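PDB 4UUL: L-lactate dehydrogenase from Trichomonas vaginalis, which probably catalyses the NAD(H)-dependent interconversion of 2-oxo acids and 2-hydroxy acids, such as pyruvate and L-lactate or oxaloacetate and L-malate, as a lactate/malate dehydrogenase superfamily member. Local coordinates for residues B[17-22]-B[240-245]; B[178-183]-B[195-200]; B[267-272]-B[287-292]. The protein carries 1 engineered substitution. One frame throughout, in Å; residues are numbered along the deposited sequence. Where two conformers were deposited one is given.

Contact 1. Residues B[17-22]-B[240-245]; sequences GYILSH and SAASPT
Ile19 and Leu20 of helix 15-25 meet Thr245 and the start of helix 242-257 in a buried, apolar helix-helix contact. It joins the NAD-binding Rossmann part of the chain to the C-terminal alpha/beta part. No hydrogen bond crosses it. Thr245 turns CG2 to the backbone of Leu20, and this methyl lies 3.7 Å from Leu20 CA. The same methyl sits 3.9 Å from Ile19 CG2, and CB and CD1 of Leu20 also touch it. With chi1 at -64°, Thr245 CG2 stands anti to the backbone N and OG1 turns back along its own helix. There OG1 donates to Ala241 O over 2.8 Å, from above the carbonyl plane. Thr245 N reaches that oxygen from the opposite face, so two donors grip the carbonyl of the N-cap residue. Ile19 reaches further with its long branch: chi2 is extended (169°), and CD1 comes 4.2 Å from Ala242 CB. Helix 15-25 opens with Gln15 and Ile16, which contact NADH when it is bound; Ile16 and Trp23 also pack on Thr245. The dimer interface adjoins: Tyr18 OH is hydrogen-bonded to Ala242 N of the second subunit. Within the chain, helix 46-57 packs on Ser21 and His22, and helix 156-170 packs on Ser243 and Pro244.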
loop_
_atom_site.group_PDB
_atom_site.type_symbol
_atom_site.label_atom_id
_atom_site.label_comp_id
_atom_site.label_asym_id
_atom_site.label_seq_id
_atom_site.Cartn_x
_atom_site.Cartn_y
_atom_site.Cartn_z
ATOM N N GLY B 17 1.813 3.202 9.347
ATOM C CA GLY B 17 0.493 2.772 9.736
ATOM C C GLY B 17 -0.558 2.940 8.659
ATOM O O GLY B 17 -1.469 2.117 8.496
ATOM N N TYR B 18 -0.437 4.054 7.963
ATOM C CA TYR B 18 -1.363 4.398 6.881
ATOM C C TYR B 18 -1.336 3.275 5.832
ATOM O O TYR B 18 -2.393 2.780 5.376
ATOM C CB TYR B 18 -0.935 5.710 6.271
ATOM C CG TYR B 18 -1.793 6.246 5.145
ATOM C CD1 TYR B 18 -3.043 6.786 5.384
ATOM C CD2 TYR B 18 -1.335 6.273 3.877
ATOM C CE1 TYR B 18 -3.827 7.322 4.362
ATOM C CE2 TYR B 18 -2.072 6.818 2.864
ATOM C CZ TYR B 18 -3.309 7.335 3.106
ATOM O OH TYR B 18 -3.970 7.905 2.071
ATOM N N ILE B 19 -0.141 2.918 5.368
ATOM C CA ILE B 19 -0.017 1.937 4.310
ATOM C C ILE B 19 -0.366 0.525 4.840
ATOM O O ILE B 19 -1.017 -0.269 4.167
ATOM C CB ILE B 19 1.384 1.972 3.622
ATOM C CG1 ILE B 19 1.667 3.355 3.058
ATOM C CG2 ILE B 19 1.501 0.893 2.583
ATOM C CD1 ILE B 19 3.066 3.583 2.605
ATOM N N LEU B 20 0.220 0.197 5.986
ATOM C CA LEU B 20 0.005 -1.109 6.570
ATOM C C LEU B 20 -1.463 -1.434 6.811
ATOM O O LEU B 20 -1.921 -2.541 6.539
ATOM C CB LEU B 20 0.813 -1.166 7.859
ATOM C CG LEU B 20 0.896 -2.421 8.654
ATOM C CD1 LEU B 20 1.494 -3.578 7.829
ATOM C CD2 LEU B 20 1.730 -2.152 9.943
ATOM N N SER B 21 -2.177 -0.485 7.371
ATOM C CA SER B 21 -3.591 -0.703 7.619
ATOM C C SER B 21 -4.354 -0.990 6.343
ATOM O O SER B 21 -5.139 -1.921 6.314
ATOM C CB SER B 21 -4.214 0.473 8.371
ATOM O OG SER B 21 -4.119 1.680 7.627
ATOM N N HIS B 22 -4.104 -0.214 5.296
ATOM C CA HIS B 22 -4.806 -0.480 4.048
ATOM C C HIS B 22 -4.412 -1.822 3.418
ATOM O O HIS B 22 -5.252 -2.557 2.908
ATOM C CB HIS B 22 -4.570 0.658 3.053
ATOM C CG HIS B 22 -5.391 1.888 3.295
ATOM N ND1 HIS B 22 -5.026 2.878 4.169
ATOM C CD2 HIS B 22 -6.576 2.283 2.760
ATOM C CE1 HIS B 22 -5.968 3.812 4.182
ATOM N NE2 HIS B 22 -6.913 3.467 3.344
ATOM N N SER B 240 11.846 5.916 5.071
ATOM C CA SER B 240 11.125 4.920 4.307
ATOM C C SER B 240 9.823 4.533 5.012
ATOM O O SER B 240 9.693 4.620 6.238
ATOM C CB SER B 240 12.014 3.699 4.056
ATOM O OG SER B 240 13.122 4.012 3.206
ATOM N N ALA B 241 8.855 4.133 4.209
ATOM C CA ALA B 241 7.543 3.739 4.717
ATOM C C ALA B 241 6.997 2.507 3.984
ATOM O O ALA B 241 6.672 1.493 4.596
ATOM C CB ALA B 241 6.585 4.892 4.685
ATOM N N ALA B 242 6.884 2.574 2.656
ATOM C CA ALA B 242 6.406 1.442 1.905
ATOM C C ALA B 242 7.299 0.229 2.038
ATOM O O ALA B 242 6.787 -0.877 2.158
ATOM C CB ALA B 242 6.222 1.794 0.453
ATOM N N SER B 243 8.620 0.403 2.029
ATOM C CA SER B 243 9.523 -0.743 2.102
ATOM C C SER B 243 9.523 -1.450 3.471
ATOM O O SER B 243 9.474 -2.675 3.495
ATOM C CB SER B 243 10.925 -0.439 1.547
ATOM O OG SER B 243 11.507 0.607 2.264
ATOM N N PRO B 244 9.557 -0.711 4.603
ATOM C CA PRO B 244 9.401 -1.453 5.880
ATOM C C PRO B 244 8.029 -2.080 6.002
ATOM O O PRO B 244 7.913 -3.144 6.598
ATOM C CB PRO B 244 9.669 -0.399 6.953
ATOM C CG PRO B 244 9.524 0.921 6.276
ATOM C CD PRO B 244 9.931 0.693 4.840
ATOM N N THR B 245 6.998 -1.460 5.426
ATOM C CA THR B 245 5.667 -2.041 5.501
ATOM C C THR B 245 5.632 -3.371 4.752
ATOM O O THR B 245 5.085 -4.367 5.232
ATOM C CB THR B 245 4.615 -1.083 4.933
ATOM O OG1 THR B 245 4.535 0.109 5.729
ATOM C CG2 THR B 245 3.255 -1.724 4.927
#

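Contact 2. Residues B[178-183]-B[195-200]; sequences HDIIVW and TQATFT
His178 lies obliquely across the Thr198 side chain, with its CB 3.6 Å from Thr198 OG1. The two residues form an antiparallel hydrogen-bonded pair in the four-stranded sheet of the C-terminal domain. His178 N donates to Thr198 O over 2.9 Å, and Thr198 N returns the bond to His178 O. That oxygen also receives a CA-H...O contact from Ala197 CA. Past the pair the strand 177-183 is interrupted: Asp179 has positive phi (67°), and water takes over part of the link. One water donates to Asp179 O and accepts from Gln196 N. Another donates to Asp179 OD2 and Gln196 O and accepts from Thr198 OG1. Apolar contacts flank this polar strip. Ile180 CG1 meets Ala197 CB at 3.9 Å, and Ile181 CD1 touches Gln196 CG at 3.6 Å. Gln196 is bent at chi2 (-67°), and its NE2 comes to the edge of the Trp183 ring. This amide nitrogen donates to Lys304 O and Asp193 OD2; Asp193 also accepts from Trp183 NE1. At the far end a water in the His178 ring plane joins NE2 to Thr200 OG1, 2.8 Å from each.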
loop_
_atom_site.group_PDB
_atom_site.type_symbol
_atom_site.label_atom_id
_atom_site.label_comp_id
_atom_site.label_asym_id
_atom_site.label_seq_id
_atom_site.Cartn_x
_atom_site.Cartn_y
_atom_site.Cartn_z
ATOM N N HIS B 178 20.199 -16.842 -3.519
ATOM C CA HIS B 178 19.724 -17.693 -2.439
ATOM C C HIS B 178 20.600 -17.550 -1.213
ATOM O O HIS B 178 21.807 -17.425 -1.329
ATOM C CB HIS B 178 19.765 -19.160 -2.896
ATOM C CG HIS B 178 19.001 -19.398 -4.150
ATOM N ND1 HIS B 178 17.638 -19.611 -4.169
ATOM C CD2 HIS B 178 19.406 -19.418 -5.437
ATOM C CE1 HIS B 178 17.240 -19.769 -5.425
ATOM N NE2 HIS B 178 18.297 -19.654 -6.212
ATOM N N ASP B 179 19.966 -17.620 -0.058
ATOM C CA ASP B 179 20.651 -17.793 1.229
ATOM C C ASP B 179 21.514 -16.621 1.650
ATOM O O ASP B 179 22.524 -16.810 2.335
ATOM C CB ASP B 179 21.443 -19.103 1.258
ATOM C CG ASP B 179 20.557 -20.301 1.132
ATOM O OD1 ASP B 179 19.404 -20.272 1.608
ATOM O OD2 ASP B 179 21.013 -21.284 0.526
ATOM N N ILE B 180 21.096 -15.409 1.331
ATOM C CA ILE B 180 21.600 -14.207 2.012
ATOM C C ILE B 180 20.942 -14.110 3.389
ATOM O O ILE B 180 19.746 -14.328 3.511
ATOM C CB ILE B 180 21.312 -12.940 1.190
ATOM C CG1 ILE B 180 22.079 -12.992 -0.128
ATOM C CG2 ILE B 180 21.630 -11.692 2.005
ATOM C CD1 ILE B 180 21.763 -11.820 -1.045
ATOM N N ILE B 181 21.727 -13.789 4.427
ATOM C CA ILE B 181 21.183 -13.752 5.773
ATOM C C ILE B 181 21.629 -12.473 6.464
ATOM O O ILE B 181 22.779 -12.057 6.317
ATOM C CB ILE B 181 21.713 -14.938 6.607
ATOM C CG1 ILE B 181 21.471 -16.265 5.882
ATOM C CG2 ILE B 181 21.117 -14.913 8.020
ATOM C CD1 ILE B 181 22.282 -17.386 6.479
ATOM N N VAL B 182 20.726 -11.889 7.255
ATOM C CA VAL B 182 21.086 -10.779 8.123
ATOM C C VAL B 182 21.030 -11.308 9.556
ATOM O O VAL B 182 19.994 -11.811 9.984
ATOM C CB VAL B 182 20.100 -9.603 7.931
ATOM C CG1 VAL B 182 20.317 -8.650 8.979
ATOM C CG2 VAL B 182 20.300 -9.031 6.550
ATOM N N TRP B 183 22.169 -11.286 10.249
ATOM C CA TRP B 183 22.239 -11.861 11.586
ATOM C C TRP B 183 22.397 -10.763 12.656
ATOM O O TRP B 183 23.046 -9.738 12.406
ATOM C CB TRP B 183 23.468 -12.771 11.759
ATOM C CG TRP B 183 23.720 -13.890 10.814
ATOM C CD1 TRP B 183 24.249 -13.808 9.561
ATOM C CD2 TRP B 183 23.589 -15.286 11.104
ATOM N NE1 TRP B 183 24.452 -15.069 9.049
ATOM C CE2 TRP B 183 24.060 -15.998 9.981
ATOM C CE3 TRP B 183 23.109 -16.004 12.210
ATOM C CZ2 TRP B 183 24.087 -17.384 9.943
ATOM C CZ3 TRP B 183 23.191 -17.390 12.185
ATOM C CH2 TRP B 183 23.656 -18.052 11.057
ATOM N N THR B 195 28.287 -15.165 2.937
ATOM C CA THR B 195 29.158 -16.362 2.866
ATOM C C THR B 195 28.441 -17.679 2.596
ATOM O O THR B 195 29.099 -18.651 2.232
ATOM C CB THR B 195 30.054 -16.513 4.094
ATOM O OG1 THR B 195 29.270 -16.850 5.219
ATOM C CG2 THR B 195 30.824 -15.254 4.362
ATOM N N GLN B 196 27.113 -17.712 2.762
ATOM C CA GLN B 196 26.323 -18.884 2.401
ATOM C C GLN B 196 25.746 -18.759 1.001
ATOM O O GLN B 196 25.291 -19.743 0.431
ATOM C CB GLN B 196 25.116 -19.072 3.307
ATOM C CG GLN B 196 25.252 -18.556 4.738
ATOM C CD GLN B 196 26.255 -19.323 5.577
ATOM O OE1 GLN B 196 26.553 -20.534 5.345
ATOM N NE2 GLN B 196 26.733 -18.661 6.613
ATOM N N ALA B 197 25.759 -17.557 0.443
ATOM C CA ALA B 197 24.861 -17.263 -0.660
ATOM C C ALA B 197 25.305 -17.881 -1.980
ATOM O O ALA B 197 26.507 -17.960 -2.302
ATOM C CB ALA B 197 24.727 -15.771 -0.823
ATOM N N THR B 198 24.313 -18.305 -2.743
ATOM C CA THR B 198 24.548 -18.825 -4.078
ATOM C C THR B 198 23.674 -18.073 -5.074
ATOM O O THR B 198 22.743 -17.364 -4.700
ATOM C CB THR B 198 24.232 -20.324 -4.200
ATOM O OG1 THR B 198 22.915 -20.597 -3.692
ATOM C CG2 THR B 198 25.274 -21.163 -3.439
ATOM N N PHE B 199 24.039 -18.171 -6.355
ATOM C CA PHE B 199 23.230 -17.572 -7.396
ATOM C C PHE B 199 23.326 -18.434 -8.643
ATOM O O PHE B 199 24.315 -19.125 -8.866
ATOM C CB PHE B 199 23.663 -16.138 -7.676
ATOM C CG PHE B 199 24.969 -15.998 -8.413
ATOM C CD1 PHE B 199 26.188 -16.222 -7.794
ATOM C CD2 PHE B 199 24.963 -15.655 -9.756
ATOM C CE1 PHE B 199 27.365 -16.118 -8.504
ATOM C CE2 PHE B 199 26.146 -15.551 -10.464
ATOM C CZ PHE B 199 27.342 -15.757 -9.822
ATOM N N THR B 200 22.282 -18.351 -9.461
ATOM C CA THR B 200 22.186 -19.091 -10.695
ATOM C C THR B 200 22.188 -18.075 -11.818
ATOM O O THR B 200 21.369 -17.162 -11.858
ATOM C CB THR B 200 20.861 -19.880 -10.764
ATOM O OG1 THR B 200 20.775 -20.777 -9.649
ATOM C CG2 THR B 200 20.750 -20.649 -12.078
HETATM O O HOH W 1 18.154 -20.134 -8.932
HETATM O O HOH W 2 25.025 -15.775 2.830
HETATM O O HOH W 3 23.179 -21.082 -1.015
#

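Contact 3. Residues B[267-272]-B[287-292]; sequences MGIPVP and FPCNVD
Met267 sends its side chain along the strand 287-291, which pairs with its own strand 267-270 in the antiparallel three-stranded sheet of the C-terminal domain. Its CB lies 4.0 Å from Cys289 SG. CG carries the chain on, extended (chi2 177°), to SD, which packs at 4.0 Å on Cys289 CB. The terminal CE then meets Val291 CG2 at 4.1 Å, and the two side chains cross at about a right angle. The methionine side chain thus spans Cys289 and Val291, two alternate residues of the partner strand. The backbones join at Met267 and Phe287, an antiparallel hydrogen-bonded pair. Met267 N donates to Phe287 O, and Phe287 N donates to Met267 O, both over 3.0 Å. The short strand axes run 93° apart, so the two segments diverge quickly from this pair. Backbone bonds of Ile269 with Phe285 and of Cys289 with Leu265 continue the pairing beyond it. Where the chains part, the contact is carried by side chains. Ile269 comes in at about a right angle to the Phe287 side chain, its CG1 against CD2. Its chi1 of 53° puts CG1 between the backbone N and the carbonyl carbon, and CD1 goes on to Cys289 SG. Ile297 and Val299 of strand 297-299 pack on the same isoleucine. After Ile269 the chain changes direction around Pro270, and Val271 and Pro272 both reach CE2 of the Phe287 ring. Val271 CG2 sits at the ring edge, near its plane, while Pro272 CD approaches CE2 obliquely at 3.9 Å.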
loop_
_atom_site.group_PDB
_atom_site.type_symbol
_atom_site.label_atom_id
_atom_site.label_comp_id
_atom_site.label_asym_id
_atom_site.label_seq_id
_atom_site.Cartn_x
_atom_site.Cartn_y
_atom_site.Cartn_z
ATOM N N MET B 267 14.908 -13.243 10.728
ATOM C CA MET B 267 13.972 -12.789 11.715
ATOM C C MET B 267 14.679 -12.640 13.074
ATOM O O MET B 267 15.442 -13.521 13.466
ATOM C CB MET B 267 12.836 -13.812 11.889
ATOM C CG MET B 267 12.007 -14.029 10.653
ATOM S SD MET B 267 10.741 -15.311 10.909
ATOM C CE MET B 267 9.508 -14.791 9.814
ATOM N N GLY B 268 14.396 -11.550 13.799
ATOM C CA GLY B 268 14.872 -11.409 15.163
ATOM C C GLY B 268 13.998 -12.228 16.061
ATOM O O GLY B 268 12.791 -12.010 16.113
ATOM N N ILE B 269 14.604 -13.148 16.806
ATOM C CA ILE B 269 13.841 -13.981 17.734
ATOM C C ILE B 269 14.590 -14.070 19.039
ATOM O O ILE B 269 15.814 -13.971 19.073
ATOM C CB ILE B 269 13.531 -15.386 17.185
ATOM C CG1 ILE B 269 14.820 -16.070 16.720
ATOM C CG2 ILE B 269 12.528 -15.323 16.064
ATOM C CD1 ILE B 269 14.656 -17.569 16.489
ATOM N N PRO B 270 13.845 -14.256 20.135
ATOM C CA PRO B 270 14.523 -14.648 21.381
ATOM C C PRO B 270 15.441 -15.816 21.083
ATOM O O PRO B 270 15.023 -16.794 20.484
ATOM C CB PRO B 270 13.344 -15.088 22.274
ATOM C CG PRO B 270 12.187 -14.267 21.753
ATOM C CD PRO B 270 12.389 -14.310 20.254
ATOM N N VAL B 271 16.684 -15.740 21.520
ATOM C CA VAL B 271 17.643 -16.762 21.129
ATOM C C VAL B 271 17.217 -18.109 21.664
ATOM O O VAL B 271 17.054 -18.251 22.864
ATOM C CB VAL B 271 19.071 -16.430 21.657
ATOM C CG1 VAL B 271 20.003 -17.591 21.504
ATOM C CG2 VAL B 271 19.634 -15.188 20.959
ATOM N N PRO B 272 17.081 -19.136 20.794
ATOM C CA PRO B 272 16.752 -20.480 21.290
ATOM C C PRO B 272 17.944 -21.124 21.983
ATOM O O PRO B 272 19.034 -21.100 21.486
ATOM C CB PRO B 272 16.393 -21.291 20.019
ATOM C CG PRO B 272 16.166 -20.282 18.943
ATOM C CD PRO B 272 17.038 -19.082 19.325
ATOM N N PHE B 287 18.250 -14.362 13.103
ATOM C CA PHE B 287 18.736 -15.653 12.587
ATOM C C PHE B 287 18.105 -15.937 11.233
ATOM O O PHE B 287 17.007 -15.426 10.949
ATOM C CB PHE B 287 18.274 -16.804 13.479
ATOM C CG PHE B 287 19.011 -16.950 14.810
ATOM C CD1 PHE B 287 20.198 -17.619 14.890
ATOM C CD2 PHE B 287 18.489 -16.420 15.967
ATOM C CE1 PHE B 287 20.861 -17.799 16.078
ATOM C CE2 PHE B 287 19.139 -16.606 17.191
ATOM C CZ PHE B 287 20.301 -17.315 17.239
ATOM N N PRO B 288 18.747 -16.810 10.447
ATOM C CA PRO B 288 18.032 -17.374 9.288
ATOM C C PRO B 288 16.950 -18.329 9.775
ATOM O O PRO B 288 17.248 -19.286 10.530
ATOM C CB PRO B 288 19.121 -18.098 8.525
ATOM C CG PRO B 288 20.088 -18.545 9.613
ATOM C CD PRO B 288 20.050 -17.441 10.700
ATOM N N CYS B 289 15.704 -18.062 9.397
ATOM C CA CYS B 289 14.571 -18.815 9.895
ATOM C C CYS B 289 13.685 -19.372 8.799
ATOM O O CYS B 289 13.617 -18.827 7.677
ATOM C CB CYS B 289 13.694 -17.945 10.814
ATOM S SG CYS B 289 14.504 -17.419 12.353
ATOM N N ASN B 290 12.985 -20.436 9.145
ATOM C CA ASN B 290 11.794 -20.802 8.421
ATOM C C ASN B 290 10.630 -20.930 9.406
ATOM O O ASN B 290 10.832 -20.759 10.621
ATOM C CB ASN B 290 12.018 -22.023 7.517
ATOM C CG ASN B 290 12.517 -23.214 8.214
ATOM O OD1 ASN B 290 12.166 -23.518 9.357
ATOM N ND2 ASN B 290 13.320 -23.993 7.467
ATOM N N VAL B 291 9.411 -21.080 8.898
ATOM C CA VAL B 291 8.250 -21.140 9.793
ATOM C C VAL B 291 7.408 -22.317 9.321
ATOM O O VAL B 291 7.171 -22.481 8.121
ATOM C CB VAL B 291 7.403 -19.847 9.752
ATOM C CG1 VAL B 291 6.309 -19.948 10.795
ATOM C CG2 VAL B 291 8.270 -18.658 10.008
ATOM N N ASP B 292 7.004 -23.175 10.237
ATOM C CA ASP B 292 6.221 -24.334 9.837
ATOM C C ASP B 292 4.754 -23.988 9.686
ATOM O O ASP B 292 4.352 -22.852 9.926
ATOM C CB ASP B 292 6.459 -25.507 10.791
ATOM C CG ASP B 292 5.976 -25.264 12.206
ATOM O OD1 ASP B 292 5.044 -24.488 12.414
ATOM O OD2 ASP B 292 6.504 -25.942 13.115
#

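Contacts 2 and 3 lie in the same C-terminal domain and touch, with centres 16 Å apart. They meet where Trp183 and Ile181 pack on Pro288, with Trp183 CZ3 3.5 Å from Pro288 CD. Here the two antiparallel sheets pack against each other. Contact 1 stands apart, its centre 27 Å from that of contact 2 and 23 Å from that of contact 3. Its Ile19 and Thr245 side chains are about 3 Å from those of Gln15 and Ile16 respectively, which bind NADH in another structure; none is bound to this chain. In contact 3, the Met267 side chain is about 7 Å from that of Leu154, another NADH-binding residue. In contact 2, Trp183 is about 11 Å from His186, the predicted proton acceptor, between side chains.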